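Local coordinates for protein eukaryotic translation initiation factor 2A (Schizosaccharomyces pombe, PDB 3WJ9) that probably directs methionyl-tRNAi to 40S ribosomal subunits in a codon-dependent manner during initiation on a small number of specific mRNAs, at residues Asn277-Glu282 against Pro319-Ile324. Numbering follows the deposited sequence.
Sequences NADSKE and PNSRYI
Ala278 and Ser321, their CA atoms 5.5 Å apart, mark the closest backbone approach between a loop and the turn leading into strand 323-327; in the former, Asn277 to Ser280 is a type I beta turn closed by the bond from Ser280 N to Asn277 O. Ser321 points its side chain toward this turn. Its OG stands anti to its own carbonyl carbon and donates to Asn277 OD1 at 2.7 Å, arriving from above the amide plane, 61° out of it. The same OG weakly accepts from Asp279 N at 2.8 Å; a hydroxyl suits this place because it can give and take at once. Asn277 holds CG anti to its backbone N (chi1 -157°), and its one amide serves both ways: OD1 accepts from Ser321 and weakly from Ala278 N, while ND2 weakly reaches Glu282 OE1. With an alanine at Asn277, the Ser321 hydroxyl is likely to lose its acceptor and Glu282 this weak amide partner. The small methyl of Ala278 points toward the other segment and lies against the Pro319 carbonyl and the Ser321 hydroxyl. The Asp279 carboxylate lies alongside Ser321, and its short acidic side chain lets OD1 accept from Lys281 N, two residues on, in an Asx turn, the 164° angle at the hydrogen being fairly straight. Asn320 OD1 forms the same turn with Arg322 N, and Ser318 OG also bonds Asn320 OD1. Each segment belongs to the link between the first two strands of a four-stranded antiparallel sheet, so the contact joins equivalent connections of successive blades, WD repeats 2 and 3, in the beta-propeller.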
ATOM      1  N   ASN A 277     -11.590  -4.008   6.267  1.00 44.46           N
ATOM      2  CA  ASN A 277     -11.920  -2.854   7.096  1.00 53.37           C
ATOM      3  C   ASN A 277     -10.825  -2.640   8.130  1.00 53.06           C
ATOM      4  O   ASN A 277     -10.158  -3.589   8.540  1.00 50.01           O
ATOM      5  CB  ASN A 277     -13.274  -3.035   7.784  1.00 52.31           C
ATOM      6  CG  ASN A 277     -13.913  -1.719   8.176  1.00 61.85           C
ATOM      7  OD1 ASN A 277     -13.234  -0.703   8.316  1.00 68.50           O
ATOM      8  ND2 ASN A 277     -15.230  -1.730   8.350  1.00 60.51           N
ATOM      9  N   ALA A 278     -10.644  -1.391   8.547  1.00 54.58           N
ATOM     10  CA  ALA A 278      -9.598  -1.033   9.502  1.00 64.92           C
ATOM     11  C   ALA A 278      -9.702  -1.821  10.811  1.00 62.67           C
ATOM     12  O   ALA A 278      -8.686  -2.193  11.399  1.00 70.32           O
ATOM     13  CB  ALA A 278      -9.639   0.461   9.782  1.00 50.17           C
ATOM     14  N   ASP A 279     -10.928  -2.083  11.255  1.00 52.85           N
ATOM     15  CA  ASP A 279     -11.157  -2.839  12.486  1.00 52.03           C
ATOM     16  C   ASP A 279     -11.037  -4.348  12.265  1.00 53.17           C
ATOM     17  O   ASP A 279     -11.248  -5.138  13.189  1.00 60.79           O
ATOM     18  CB  ASP A 279     -12.533  -2.505  13.072  1.00 57.11           C
ATOM     19  CG  ASP A 279     -13.664  -2.702  12.075  1.00 63.44           C
ATOM     20  OD1 ASP A 279     -13.425  -3.285  10.996  1.00 75.09           O
ATOM     21  OD2 ASP A 279     -14.801  -2.281  12.375  1.00 54.20           O
ATOM     22  N   SER A 280     -10.720  -4.731  11.029  1.00 53.79           N
ATOM     23  CA  SER A 280     -10.572  -6.132  10.623  1.00 55.36           C
ATOM     24  C   SER A 280     -11.849  -6.948  10.822  1.00 68.92           C
ATOM     25  O   SER A 280     -11.821  -8.177  10.754  1.00 85.68           O
ATOM     26  CB  SER A 280      -9.419  -6.794  11.383  1.00 51.63           C
ATOM     27  OG  SER A 280      -8.233  -6.029  11.282  1.00 58.12           O
ATOM     28  N   LYS A 281     -12.967  -6.267  11.052  1.00 63.58           N
ATOM     29  CA  LYS A 281     -14.233  -6.945  11.303  1.00 61.74           C
ATOM     30  C   LYS A 281     -15.027  -7.171  10.023  1.00 74.83           C
ATOM     31  O   LYS A 281     -15.702  -8.193   9.877  1.00 83.78           O
ATOM     32  CB  LYS A 281     -15.086  -6.150  12.291  1.00 55.03           C
ATOM     33  CG  LYS A 281     -14.518  -6.032  13.686  1.00 64.72           C
ATOM     34  CD  LYS A 281     -15.629  -5.705  14.678  1.00 64.70           C
ATOM     35  CE  LYS A 281     -16.646  -4.739  14.085  1.00 92.12           C
ATOM     36  NZ  LYS A 281     -17.364  -3.965  15.135  1.00 84.30           N
ATOM     37  N   GLU A 282     -14.961  -6.206   9.111  1.00 69.37           N
ATOM     38  CA  GLU A 282     -15.695  -6.295   7.858  1.00 63.69           C
ATOM     39  C   GLU A 282     -14.774  -6.199   6.648  1.00 53.97           C
ATOM     40  O   GLU A 282     -13.584  -5.921   6.778  1.00 59.32           O
ATOM     41  CB  GLU A 282     -16.763  -5.200   7.781  1.00 62.89           C
ATOM     42  CG  GLU A 282     -17.877  -5.323   8.810  1.00 73.45           C
ATOM     43  CD  GLU A 282     -17.534  -4.661  10.130  1.00 83.23           C
ATOM     44  OE1 GLU A 282     -16.420  -4.109  10.250  1.00 84.47           O
ATOM     45  OE2 GLU A 282     -18.380  -4.695  11.049  1.00 75.19           O
ATOM     46  N   PRO A 319     -10.641   5.038   8.113  1.00 40.97           N
ATOM     47  CA  PRO A 319      -9.754   4.604   9.197  1.00 40.70           C
ATOM     48  C   PRO A 319     -10.501   4.262  10.484  1.00 38.06           C
ATOM     49  O   PRO A 319     -10.082   3.362  11.213  1.00 60.30           O
ATOM     50  CB  PRO A 319      -8.849   5.818   9.406  1.00 38.53           C
ATOM     51  CG  PRO A 319      -8.768   6.436   8.068  1.00 32.50           C
ATOM     52  CD  PRO A 319     -10.131   6.252   7.453  1.00 40.63           C
ATOM     53  N   ASN A 320     -11.594   4.968  10.758  1.00 39.38           N
ATOM     54  CA  ASN A 320     -12.374   4.716  11.965  1.00 41.84           C
ATOM     55  C   ASN A 320     -13.374   3.579  11.771  1.00 49.10           C
ATOM     56  O   ASN A 320     -14.185   3.302  12.655  1.00 51.81           O
ATOM     57  CB  ASN A 320     -13.097   5.991  12.413  1.00 42.17           C
ATOM     58  CG  ASN A 320     -14.233   6.387  11.483  1.00 45.51           C
ATOM     59  OD1 ASN A 320     -14.292   5.958  10.330  1.00 45.23           O
ATOM     60  ND2 ASN A 320     -15.141   7.216  11.984  1.00 47.32           N
ATOM     61  N   SER A 321     -13.308   2.939  10.605  1.00 57.93           N
ATOM     62  CA  SER A 321     -14.182   1.819  10.257  1.00 56.52           C
ATOM     63  C   SER A 321     -15.669   2.160  10.328  1.00 58.26           C
ATOM     64  O   SER A 321     -16.506   1.266  10.447  1.00 61.68           O
ATOM     65  CB  SER A 321     -13.896   0.615  11.161  1.00 52.57           C
ATOM     66  OG  SER A 321     -12.635   0.044  10.868  1.00 59.36           O
ATOM     67  N   ARG A 322     -15.999   3.445  10.250  1.00 50.06           N
ATOM     68  CA  ARG A 322     -17.395   3.862  10.288  1.00 47.96           C
ATOM     69  C   ARG A 322     -17.936   4.127   8.886  1.00 57.04           C
ATOM     70  O   ARG A 322     -19.058   3.741   8.563  1.00 73.25           O
ATOM     71  CB  ARG A 322     -17.570   5.112  11.153  1.00 54.65           C
ATOM     72  CG  ARG A 322     -19.021   5.559  11.273  1.00 53.06           C
ATOM     73  CD  ARG A 322     -19.148   6.961  11.845  1.00 53.45           C
ATOM     74  NE  ARG A 322     -20.542   7.396  11.895  1.00 70.83           N
ATOM     75  CZ  ARG A 322     -20.929   8.636  12.174  1.00 75.56           C
ATOM     76  NH1 ARG A 322     -20.028   9.574  12.427  1.00 87.81           N
ATOM     77  NH2 ARG A 322     -22.220   8.939  12.196  1.00 58.68           N
ATOM     78  N   TYR A 323     -17.132   4.786   8.060  1.00 51.62           N
ATOM     79  CA  TYR A 323     -17.572   5.200   6.732  1.00 47.03           C
ATOM     80  C   TYR A 323     -17.050   4.286   5.632  1.00 47.61           C
ATOM     81  O   TYR A 323     -15.955   3.735   5.731  1.00 46.78           O
ATOM     82  CB  TYR A 323     -17.134   6.638   6.456  1.00 45.26           C
ATOM     83  CG  TYR A 323     -17.531   7.612   7.539  1.00 51.40           C
ATOM     84  CD1 TYR A 323     -18.865   7.912   7.770  1.00 48.45           C
ATOM     85  CD2 TYR A 323     -16.571   8.233   8.327  1.00 58.18           C
ATOM     86  CE1 TYR A 323     -19.236   8.798   8.759  1.00 50.10           C
ATOM     87  CE2 TYR A 323     -16.933   9.126   9.320  1.00 57.78           C
ATOM     88  CZ  TYR A 323     -18.268   9.404   9.530  1.00 56.04           C
ATOM     89  OH  TYR A 323     -18.637  10.289  10.516  1.00 77.23           O
ATOM     90  N   ILE A 324     -17.847   4.131   4.579  1.00 43.60           N
ATOM     91  CA  ILE A 324     -17.458   3.330   3.425  1.00 37.86           C
ATOM     92  C   ILE A 324     -17.561   4.157   2.145  1.00 38.17           C
ATOM     93  O   ILE A 324     -18.615   4.715   1.841  1.00 42.90           O
ATOM     94  CB  ILE A 324     -18.325   2.059   3.301  1.00 49.83           C
ATOM     95  CG1 ILE A 324     -18.301   1.266   4.612  1.00 57.85           C
ATOM     96  CG2 ILE A 324     -17.845   1.197   2.150  1.00 43.56           C
ATOM     97  CD1 ILE A 324     -19.140   0.005   4.586  1.00 66.02           C
TER